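CurF (Lyngbya majuscula, PDB 5DP2) appears to form the cyclopropane ring of curacin A during polyketide synthesis, as an NADP(H)-binding enoyl reductase domain turned to cyclopropanation. Local coordinates at residues A[52-56]-A[57-61]; A[117-121]-A[122-126]; A[196-200]-A[201-205]; A[238-241]-A[242-246]. All blocks are in the same frame, centred on the assembly; numbering follows the deposited sequence. Where two conformers were deposited one is given.

Contact 1 of 4, residues A[52-56]-A[57-61]; sequences EVLNV and LGIFQ
A Schellman motif ends helix 50-57, and in it the carbonyl of Leu54 turns to meet the chain that doubles back through Ile59 and Phe60. Leu54 O accepts from Ile59 N at 2.9 Å and, more weakly, from Phe60 N at 3.3 Å. The backbone turns at Gly58, whose positive phi (78°) suits a residue without a side chain; its N reaches Asn55 O at 3.1 Å. All this lies in the GroES-like part of what is, by family, a medium-chain reductase fold. Asn55 ties the loop that doubles back to the helix. Its chi1 of -69° sets CG beside the backbone N and lays the amide along the flank of the last turn, where ND2 donates to Phe60 O (3.0 Å, 162°); that oxygen lies close to the amide plane, while ND2 stands above the carbonyl plane of Phe60. ND2 also serves Glu62, and OD1 takes Arg67, which fixes the rotation of the amide. An alanine here is likely to leave Glu62 and Arg67 without this shared partner and Phe60 O short of its side-chain donor. A water reinforces the clamp, donating to both Asn55 O and Phe60 O. The apolar flank is in van der Waals contact: Leu54 CD2 lies 4.0 Å from Ile59 CG2, and Val53 CG1 runs alongside Leu57 CD1 at 3.9 Å, Val53 and Leu57 also facing Gln329 of helix 321-329.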
loop_
_atom_site.group_PDB
_atom_site.type_symbol
_atom_site.label_atom_id
_atom_site.label_comp_id
_atom_site.label_asym_id
_atom_site.label_seq_id
_atom_site.Cartn_x
_atom_site.Cartn_y
_atom_site.Cartn_z
ATOM N N GLU A 52 0.742 9.357 1.852
ATOM C CA GLU A 52 1.794 10.378 1.937
ATOM C C GLU A 52 1.436 11.638 1.166
ATOM O O GLU A 52 1.816 12.728 1.586
ATOM C CB GLU A 52 3.109 9.782 1.473
ATOM C CG GLU A 52 3.560 8.667 2.426
ATOM C CD GLU A 52 4.690 7.821 1.958
ATOM O OE1 GLU A 52 4.727 7.444 0.764
ATOM O OE2 GLU A 52 5.531 7.473 2.825
ATOM N N VAL A 53 0.723 11.508 0.049
ATOM C CA VAL A 53 0.138 12.674 -0.616
ATOM C C VAL A 53 -0.830 13.389 0.335
ATOM O O VAL A 53 -0.746 14.603 0.522
ATOM C CB VAL A 53 -0.556 12.254 -1.942
ATOM C CG1 VAL A 53 -1.296 13.426 -2.557
ATOM C CG2 VAL A 53 0.457 11.688 -2.932
ATOM N N LEU A 54 -1.719 12.632 0.975
ATOM C CA LEU A 54 -2.664 13.225 1.921
ATOM C C LEU A 54 -1.919 13.879 3.083
ATOM O O LEU A 54 -2.343 14.921 3.596
ATOM C CB LEU A 54 -3.642 12.164 2.449
ATOM C CG LEU A 54 -4.506 11.417 1.436
ATOM C CD1 LEU A 54 -5.406 10.437 2.175
ATOM C CD2 LEU A 54 -5.305 12.389 0.576
ATOM N N ASN A 55 -0.810 13.268 3.507
ATOM C CA ASN A 55 -0.020 13.843 4.604
ATOM C C ASN A 55 0.544 15.208 4.203
ATOM O O ASN A 55 0.408 16.207 4.947
ATOM C CB ASN A 55 1.198 12.964 4.942
ATOM C CG ASN A 55 0.903 11.608 5.580
ATOM O OD1 ASN A 55 1.757 10.721 5.457
ATOM N ND2 ASN A 55 -0.205 11.458 6.281
ATOM N N VAL A 56 1.197 15.297 3.042
ATOM C CA VAL A 56 1.818 16.568 2.642
ATOM C C VAL A 56 0.760 17.671 2.512
ATOM O O VAL A 56 1.024 18.812 2.897
ATOM C CB VAL A 56 2.627 16.428 1.342
ATOM C CG1 VAL A 56 3.185 17.781 0.903
ATOM C CG2 VAL A 56 3.782 15.445 1.514
ATOM N N LEU A 57 -0.393 17.317 1.965
ATOM C CA LEU A 57 -1.475 18.281 1.739
ATOM C C LEU A 57 -2.229 18.663 3.000
ATOM O O LEU A 57 -3.038 19.593 2.965
ATOM C CB LEU A 57 -2.445 17.710 0.697
ATOM C CG LEU A 57 -1.849 17.536 -0.710
ATOM C CD1 LEU A 57 -2.879 16.878 -1.610
ATOM C CD2 LEU A 57 -1.324 18.842 -1.305
ATOM N N GLY A 58 -1.979 17.989 4.114
ATOM C CA GLY A 58 -2.675 18.264 5.361
ATOM C C GLY A 58 -4.089 17.687 5.439
ATOM O O GLY A 58 -4.887 18.149 6.253
ATOM N N ILE A 59 -4.399 16.678 4.623
ATOM C CA ILE A 59 -5.718 16.043 4.601
ATOM C C ILE A 59 -5.799 14.928 5.662
ATOM O O ILE A 59 -6.855 14.711 6.274
ATOM C CB ILE A 59 -6.039 15.524 3.172
ATOM C CG1 ILE A 59 -6.130 16.726 2.215
ATOM C CG2 ILE A 59 -7.328 14.713 3.150
ATOM C CD1 ILE A 59 -6.135 16.401 0.736
ATOM N N PHE A 60 -4.696 14.192 5.846
ATOM C CA PHE A 60 -4.602 13.149 6.877
ATOM C C PHE A 60 -3.337 13.434 7.661
ATOM O O PHE A 60 -2.253 13.502 7.077
ATOM C CB PHE A 60 -4.529 11.730 6.277
ATOM C CG PHE A 60 -4.642 10.631 7.308
ATOM C CD1 PHE A 60 -3.559 10.265 8.119
ATOM C CD2 PHE A 60 -5.828 9.954 7.473
ATOM C CE1 PHE A 60 -3.683 9.294 9.094
ATOM C CE2 PHE A 60 -5.949 8.965 8.441
ATOM C CZ PHE A 60 -4.871 8.629 9.246
ATOM N N GLN A 61 -3.470 13.584 8.976
ATOM C CA GLN A 61 -2.306 13.852 9.819
ATOM C C GLN A 61 -1.829 12.588 10.534
ATOM O O GLN A 61 -2.619 11.923 11.212
ATOM C CB GLN A 61 -2.596 14.941 10.848
ATOM C CG GLN A 61 -1.338 15.346 11.568
ATOM C CD GLN A 61 -1.562 16.516 12.474
ATOM O OE1 GLN A 61 -1.530 16.374 13.708
ATOM N NE2 GLN A 61 -1.779 17.690 11.883
HETATM O O HOH W 1 -0.765 15.948 7.464
#

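Contact 2 of 4, residues A[117-121]-A[122-126]; sequences VICSP and DDLLA
Cys119, the last residue of strand 116-119, sends its thiol back over Leu124, with SG 3.7 Å from CD2. Its SG sits between the backbone N and the carbonyl carbon (chi1 63°), the crowded position, and from there it reaches the leucine, whose side chain also meets Val39, Val41, Val104 and Leu106 in the neighbouring strands. Ser120 comes next and is held at three atoms. Its N donates to Asp123 OD2 (2.9 Å), on the anti side of the carboxylate and 24° out of its plane. Its O accepts from Asp123 N at 3.0 Å, closing a type I beta turn over Pro121 and Asp122. In one of the two modelled conformers of the serine, OG also takes Asp122 N at 3.0 Å, an ST turn laid over the same corner. Pro121 fills the first corner position of the turn, where its ring fixes phi near the value required; its O receives a weak bond from Leu124 N (3.4 Å) and a further one from Trp98. The chain thus leaves the sheet beside strand 39-48 and re-enters it as strand 124-126, beside strand 103-107, in what the family would make the beta barrel of the GroES-like part. A leucine in place of Asp123 would probably leave Ser120 N without its acceptor and Lys289 without its mate. Since one carboxylate oxygen takes a backbone N-H and OD1 takes the ammonium of Lys289, Asp123 is likely to stay ionised although it is buried.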
loop_
_atom_site.group_PDB
_atom_site.type_symbol
_atom_site.label_atom_id
_atom_site.label_comp_id
_atom_site.label_asym_id
_atom_site.label_seq_id
_atom_site.Cartn_x
_atom_site.Cartn_y
_atom_site.Cartn_z
ATOM N N VAL A 117 18.895 4.346 5.911
ATOM C CA VAL A 117 17.974 4.070 7.002
ATOM C C VAL A 117 18.675 3.146 7.990
ATOM O O VAL A 117 19.190 2.112 7.589
ATOM C CB VAL A 117 16.669 3.426 6.487
ATOM C CG1 VAL A 117 15.816 2.897 7.643
ATOM C CG2 VAL A 117 15.854 4.426 5.676
ATOM N N ILE A 118 18.638 3.515 9.274
ATOM C CA ILE A 118 19.119 2.620 10.343
ATOM C C ILE A 118 17.900 2.052 11.037
ATOM O O ILE A 118 17.061 2.777 11.535
ATOM C CB ILE A 118 20.113 3.331 11.277
ATOM C CG1 ILE A 118 21.365 3.717 10.461
ATOM C CG2 ILE A 118 20.498 2.439 12.431
ATOM C CD1 ILE A 118 22.451 4.436 11.243
ATOM N N CYS A 119 17.825 0.735 11.108
ATOM C CA CYS A 119 16.683 0.077 11.703
ATOM C C CYS A 119 17.097 -1.195 12.401
ATOM O O CYS A 119 18.256 -1.523 12.492
ATOM C CB CYS A 119 15.611 -0.173 10.659
ATOM S SG CYS A 119 16.097 -1.255 9.339
ATOM N N SER A 120 16.109 -1.911 12.925
ATOM C CA SER A 120 16.336 -3.194 13.572
ATOM C C SER A 120 16.413 -4.323 12.546
ATOM O O SER A 120 15.732 -4.261 11.506
ATOM C CB SER A 120 15.178 -3.479 14.526
ATOM O OG SER A 120 15.034 -4.855 14.773
ATOM N N PRO A 121 17.131 -5.403 12.856
ATOM C CA PRO A 121 17.102 -6.553 11.949
ATOM C C PRO A 121 15.711 -7.108 11.689
ATOM O O PRO A 121 15.481 -7.647 10.617
ATOM C CB PRO A 121 17.975 -7.611 12.654
ATOM C CG PRO A 121 18.630 -6.939 13.742
ATOM C CD PRO A 121 18.069 -5.596 13.973
ATOM N N ASP A 122 14.811 -7.021 12.668
ATOM C CA ASP A 122 13.443 -7.535 12.528
ATOM C C ASP A 122 12.547 -6.654 11.656
ATOM O O ASP A 122 11.390 -6.994 11.415
ATOM C CB ASP A 122 12.788 -7.722 13.890
ATOM C CG ASP A 122 13.461 -8.800 14.732
ATOM O OD1 ASP A 122 14.180 -9.683 14.196
ATOM O OD2 ASP A 122 13.247 -8.771 15.961
ATOM N N ASP A 123 13.073 -5.545 11.175
ATOM C CA ASP A 123 12.338 -4.646 10.286
ATOM C C ASP A 123 12.661 -4.877 8.817
ATOM O O ASP A 123 12.238 -4.078 7.977
ATOM C CB ASP A 123 12.728 -3.160 10.555
ATOM C CG ASP A 123 12.405 -2.652 11.911
ATOM O OD1 ASP A 123 11.296 -2.921 12.305
ATOM O OD2 ASP A 123 13.235 -1.937 12.531
ATOM N N LEU A 124 13.460 -5.905 8.519
ATOM C CA LEU A 124 13.922 -6.174 7.168
ATOM C C LEU A 124 13.461 -7.556 6.716
ATOM O O LEU A 124 13.376 -8.497 7.533
ATOM C CB LEU A 124 15.456 -6.130 7.133
ATOM C CG LEU A 124 16.060 -4.782 7.527
ATOM C CD1 LEU A 124 17.586 -4.888 7.518
ATOM C CD2 LEU A 124 15.563 -3.666 6.628
ATOM N N LEU A 125 13.215 -7.683 5.416
ATOM C CA LEU A 125 12.818 -8.931 4.757
ATOM C C LEU A 125 13.746 -9.152 3.571
ATOM O O LEU A 125 14.165 -8.210 2.917
ATOM C CB LEU A 125 11.367 -8.831 4.270
ATOM C CG LEU A 125 10.311 -8.608 5.375
ATOM C CD1 LEU A 125 8.971 -8.268 4.730
ATOM C CD2 LEU A 125 10.199 -9.814 6.301
ATOM N N ALA A 126 14.073 -10.402 3.281
ATOM C CA ALA A 126 14.934 -10.699 2.144
ATOM C C ALA A 126 14.226 -10.387 0.822
ATOM O O ALA A 126 13.106 -10.845 0.562
ATOM C CB ALA A 126 15.357 -12.163 2.177
HETATM O O HOH W 2 13.599 -10.112 9.780
#

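Contact 3 of 4, residues A[196-200]-A[201-205]; sequences SVLRE and QGIKH
Leu198 and Ile203 meet at the end of helix 195-200, where a Schellman motif turns the chain into strand 205-208; helix and strand belong to a beta-alpha-beta crossover of the Rossmann domain, starting from the parallel strand 185-190. The inner side is the tight one. Ile203 N donates to Leu198 O (3.3 Å, 161°), and in the conformer taken here Ile203 CD1 lies 4.1 Å from Leu198 CB. Both side chains lean on strand 185-190, Ile203 over Val186 and Ala188, Leu198 over Thr190. Gly202 makes the bend: its N bonds Arg199 O at 2.9 Å, and at its backbone angles (phi 108°) a CB would collide with the carbonyl oxygen of Gln201. Gln201 N in turn reaches Val197 O at 3.1 Å, with a weak second bond to Leu198 O.

Towards solvent the contact thins out. The Gln201 side chain runs beside Leu198, OE1 4.0 Å from CD1, and its NE2 is held by Gln173. Glu200 points its CB away from the turn. In one of its two conformers the Arg199 chain, extended from CG to NE, leaves the helix for the backbone O of Val206 and, weakly through NE, for a water that donates to Lys204 O at 2.7 Å. At the root of the same residue, the CA-H of Arg199 points almost straight at Ile203 O, with CA 3.5 Å from the oxygen.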
loop_
_atom_site.group_PDB
_atom_site.type_symbol
_atom_site.label_atom_id
_atom_site.label_comp_id
_atom_site.label_asym_id
_atom_site.label_seq_id
_atom_site.Cartn_x
_atom_site.Cartn_y
_atom_site.Cartn_z
ATOM N N SER A 196 -10.216 0.601 -20.314
ATOM C CA SER A 196 -9.656 -0.199 -21.383
ATOM C C SER A 196 -8.364 -0.876 -20.954
ATOM O O SER A 196 -8.068 -2.008 -21.390
ATOM C CB SER A 196 -9.388 0.704 -22.610
ATOM O OG SER A 196 -8.437 1.731 -22.306
ATOM N N VAL A 197 -7.581 -0.184 -20.136
ATOM C CA VAL A 197 -6.320 -0.717 -19.661
ATOM C C VAL A 197 -6.571 -1.972 -18.802
ATOM O O VAL A 197 -5.904 -2.998 -18.953
ATOM C CB VAL A 197 -5.518 0.359 -18.872
ATOM C CG1 VAL A 197 -4.222 -0.224 -18.327
ATOM C CG2 VAL A 197 -5.237 1.580 -19.740
ATOM N N LEU A 198 -7.556 -1.902 -17.909
ATOM C CA LEU A 198 -7.861 -3.036 -17.043
ATOM C C LEU A 198 -8.484 -4.205 -17.847
ATOM O O LEU A 198 -8.218 -5.382 -17.571
ATOM C CB LEU A 198 -8.772 -2.644 -15.907
ATOM C CG LEU A 198 -8.008 -2.078 -14.707
ATOM C CD1 LEU A 198 -6.903 -1.070 -14.932
ATOM C CD2 LEU A 198 -8.958 -1.656 -13.646
ATOM N N ARG A 199 -9.298 -3.911 -18.854
ATOM C CA ARG A 199 -9.815 -4.982 -19.709
ATOM C C ARG A 199 -8.648 -5.683 -20.424
ATOM O O ARG A 199 -8.648 -6.923 -20.527
ATOM C CB ARG A 199 -10.872 -4.437 -20.675
ATOM C CG ARG A 199 -12.149 -3.980 -19.981
ATOM C CD ARG A 199 -13.193 -3.432 -20.956
ATOM N NE ARG A 199 -14.406 -3.028 -20.239
ATOM C CZ ARG A 199 -15.260 -2.083 -20.626
ATOM N NH1 ARG A 199 -15.069 -1.401 -21.743
ATOM N NH2 ARG A 199 -16.283 -1.776 -19.847
ATOM N N GLU A 200 -7.641 -4.923 -20.870
ATOM C CA GLU A 200 -6.479 -5.516 -21.537
ATOM C C GLU A 200 -5.671 -6.400 -20.586
ATOM O O GLU A 200 -5.026 -7.371 -21.011
ATOM C CB GLU A 200 -5.591 -4.438 -22.169
ATOM C CG GLU A 200 -6.245 -3.737 -23.348
ATOM C CD GLU A 200 -5.272 -2.959 -24.207
ATOM O OE1 GLU A 200 -4.043 -3.057 -23.975
ATOM O OE2 GLU A 200 -5.744 -2.243 -25.122
ATOM N N GLN A 201 -5.690 -6.083 -19.295
ATOM C CA GLN A 201 -5.040 -6.934 -18.302
ATOM C C GLN A 201 -5.790 -8.240 -18.076
ATOM O O GLN A 201 -5.283 -9.131 -17.396
ATOM C CB GLN A 201 -4.914 -6.214 -16.965
ATOM C CG GLN A 201 -3.965 -5.024 -16.968
ATOM C CD GLN A 201 -3.790 -4.493 -15.555
ATOM O OE1 GLN A 201 -4.714 -4.450 -14.811
ATOM N NE2 GLN A 201 -2.605 -4.109 -15.188
ATOM N N GLY A 202 -6.982 -8.359 -18.655
ATOM C CA GLY A 202 -7.747 -9.613 -18.621
ATOM C C GLY A 202 -8.971 -9.602 -17.715
ATOM O O GLY A 202 -9.612 -10.652 -17.553
ATOM N N ILE A 203 -9.339 -8.450 -17.149
ATOM C CA ILE A 203 -10.529 -8.396 -16.319
ATOM C C ILE A 203 -11.763 -8.252 -17.214
ATOM O O ILE A 203 -11.850 -7.341 -18.030
ATOM C CB ILE A 203 -10.455 -7.232 -15.290
ATOM C CG1 ILE A 203 -9.115 -7.243 -14.519
ATOM C CG2 ILE A 203 -11.630 -7.287 -14.331
ATOM C CD1 ILE A 203 -8.917 -6.035 -13.615
ATOM N N LYS A 204 -12.708 -9.161 -17.055
ATOM C CA LYS A 204 -13.927 -9.187 -17.856
ATOM C C LYS A 204 -14.863 -8.007 -17.512
ATOM O O LYS A 204 -15.339 -7.278 -18.397
ATOM C CB LYS A 204 -14.618 -10.543 -17.612
ATOM C CG LYS A 204 -15.868 -10.832 -18.433
ATOM C CD LYS A 204 -16.331 -12.291 -18.287
ATOM C CE LYS A 204 -17.228 -12.491 -17.086
ATOM N NZ LYS A 204 -17.503 -13.922 -16.754
ATOM N N HIS A 205 -15.173 -7.854 -16.225
ATOM C CA HIS A 205 -16.149 -6.860 -15.780
ATOM C C HIS A 205 -15.434 -5.645 -15.177
ATOM O O HIS A 205 -14.887 -5.731 -14.084
ATOM C CB HIS A 205 -17.097 -7.446 -14.729
ATOM C CG HIS A 205 -17.972 -8.550 -15.234
ATOM N ND1 HIS A 205 -18.730 -8.454 -16.383
ATOM C CD2 HIS A 205 -18.259 -9.760 -14.703
ATOM C CE1 HIS A 205 -19.433 -9.561 -16.545
ATOM N NE2 HIS A 205 -19.170 -10.364 -15.532
HETATM O O HOH W 3 -16.351 -4.798 -18.677
#

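Contact 4 of 4, residues A[238-241]-A[242-246]; sequences EYIP and KNIDI
Tyr239 O is gripped twice by Asn243, through the backbone N at 3.0 Å and, weakly, through the side-chain ND2, also at 3.0 Å but poorly aligned (121°). Folding CG back beside the backbone N (chi1 -86°) brings ND2 to that oxygen, while OD1 goes the other way to His165. This is the first turn of helix 239-245, which joins strands 227-232 and 251-255 in the Rossmann domain. Glu238 holds the N-cap position. Its O takes Lys242 N, and its OE1 forms a salt bridge with Lys242 NZ at 2.6 Å, on the anti side of the carboxylate; in this conformer the lysine bends at chi2 and chi4 to bring its ammonium back. On another face Ile240 CG2 touches Ile244 CD1 at 3.8 Å, both against Tyr253. Further along, Asp245 N bonds Pro241 O at 3.0 Å, and its carboxylate pairs with Arg270. Tyr239 OH is tied to Ser209 O. The negative charge of Glu238 at the N-terminal end would be expected to interact favourably with the helix dipole, and in this lysine conformer it is also met by the opposite charge of Lys242.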
loop_
_atom_site.group_PDB
_atom_site.type_symbol
_atom_site.label_atom_id
_atom_site.label_comp_id
_atom_site.label_asym_id
_atom_site.label_seq_id
_atom_site.Cartn_x
_atom_site.Cartn_y
_atom_site.Cartn_z
ATOM N N GLU A 238 -21.869 8.890 -1.163
ATOM C CA GLU A 238 -22.693 7.738 -0.833
ATOM C C GLU A 238 -21.990 6.406 -1.114
ATOM O O GLU A 238 -22.639 5.370 -1.170
ATOM C CB GLU A 238 -24.024 7.791 -1.578
ATOM C CG GLU A 238 -24.864 9.004 -1.204
ATOM C CD GLU A 238 -26.208 9.033 -1.886
ATOM O OE1 GLU A 238 -26.397 8.368 -2.927
ATOM O OE2 GLU A 238 -27.076 9.763 -1.389
ATOM N N TYR A 239 -20.665 6.426 -1.283
ATOM C CA TYR A 239 -19.977 5.200 -1.654
ATOM C C TYR A 239 -20.114 4.100 -0.608
ATOM O O TYR A 239 -20.280 2.929 -0.991
ATOM C CB TYR A 239 -18.492 5.477 -1.967
ATOM C CG TYR A 239 -18.275 6.019 -3.371
ATOM C CD1 TYR A 239 -18.589 7.332 -3.712
ATOM C CD2 TYR A 239 -17.791 5.199 -4.374
ATOM C CE1 TYR A 239 -18.421 7.786 -4.999
ATOM C CE2 TYR A 239 -17.600 5.650 -5.662
ATOM C CZ TYR A 239 -17.933 6.943 -5.979
ATOM O OH TYR A 239 -17.761 7.443 -7.238
ATOM N N ILE A 240 -20.068 4.426 0.686
ATOM C CA ILE A 240 -20.158 3.369 1.707
ATOM C C ILE A 240 -21.542 2.698 1.671
ATOM O O ILE A 240 -21.623 1.486 1.531
ATOM C CB ILE A 240 -19.743 3.879 3.088
ATOM C CG1 ILE A 240 -18.244 4.207 3.082
ATOM C CG2 ILE A 240 -20.093 2.841 4.152
ATOM C CD1 ILE A 240 -17.777 4.966 4.303
ATOM N N PRO A 241 -22.663 3.450 1.803
ATOM C CA PRO A 241 -23.949 2.764 1.806
ATOM C C PRO A 241 -24.261 2.054 0.481
ATOM O O PRO A 241 -24.899 0.997 0.485
ATOM C CB PRO A 241 -24.965 3.879 2.129
ATOM C CG PRO A 241 -24.242 5.155 1.789
ATOM C CD PRO A 241 -22.805 4.879 2.144
ATOM N N LYS A 242 -23.832 2.620 -0.653
ATOM C CA LYS A 242 -24.046 1.975 -1.946
ATOM C C LYS A 242 -23.327 0.634 -2.034
ATOM O O LYS A 242 -23.863 -0.335 -2.594
ATOM C CB LYS A 242 -23.603 2.905 -3.089
ATOM C CG LYS A 242 -24.541 4.069 -3.345
ATOM C CD LYS A 242 -25.661 3.709 -4.306
ATOM C CE LYS A 242 -26.727 4.794 -4.330
ATOM N NZ LYS A 242 -26.137 6.149 -4.168
ATOM N N ASN A 243 -22.104 0.578 -1.490
ATOM C CA ASN A 243 -21.379 -0.691 -1.413
ATOM C C ASN A 243 -22.060 -1.675 -0.476
ATOM O O ASN A 243 -22.210 -2.871 -0.804
ATOM C CB ASN A 243 -19.944 -0.437 -0.955
ATOM C CG ASN A 243 -19.038 -0.092 -2.127
ATOM O OD1 ASN A 243 -18.948 -0.856 -3.083
ATOM N ND2 ASN A 243 -18.316 0.967 -2.023
ATOM N N ILE A 244 -22.470 -1.221 0.712
ATOM C CA ILE A 244 -23.132 -2.139 1.639
ATOM C C ILE A 244 -24.339 -2.785 0.948
ATOM O O ILE A 244 -24.607 -3.991 1.102
ATOM C CB ILE A 244 -23.502 -1.420 2.952
ATOM C CG1 ILE A 244 -22.233 -1.040 3.720
ATOM C CG2 ILE A 244 -24.423 -2.289 3.808
ATOM C CD1 ILE A 244 -22.475 -0.053 4.855
ATOM N N ASP A 245 -25.102 -1.977 0.197
ATOM C CA ASP A 245 -26.327 -2.462 -0.405
ATOM C C ASP A 245 -26.144 -3.514 -1.485
ATOM O O ASP A 245 -27.096 -4.242 -1.758
ATOM C CB ASP A 245 -27.140 -1.306 -0.913
ATOM C CG ASP A 245 -27.731 -0.441 0.241
ATOM O OD1 ASP A 245 -27.678 -0.882 1.420
ATOM O OD2 ASP A 245 -28.311 0.589 -0.077
ATOM N N ILE A 246 -24.951 -3.616 -2.078
ATOM C CA ILE A 246 -24.700 -4.615 -3.114
ATOM C C ILE A 246 -23.941 -5.830 -2.592
ATOM O O ILE A 246 -23.575 -6.706 -3.384
ATOM C CB ILE A 246 -24.044 -4.036 -4.364
ATOM C CG1 ILE A 246 -22.678 -3.442 -4.068
ATOM C CG2 ILE A 246 -25.011 -3.091 -5.056
ATOM C CD1 ILE A 246 -21.929 -2.999 -5.287
#

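In the fold
The four contacts follow one another along the chain without touching; three stand near the NADP. The side chain of Tyr239 in contact 4 lies about 4 Å from the cofactor, Leu54 of contact 1 about 5 Å and Leu198 of contact 3 about 8 Å. Contact 1 approaches from the GroES-like part, contacts 3 and 4 from the Rossmann domain; the centres of 3 and 4 are about 24 Å apart, those of 1 and 4 about 26 Å. Contacts 1 and 3 repeat one device, a glycine-centred Schellman helix end. Contact 2 is the outlier, a turn about 40 Å from contact 4 between centres, across the chain's centre from both 3 and 4.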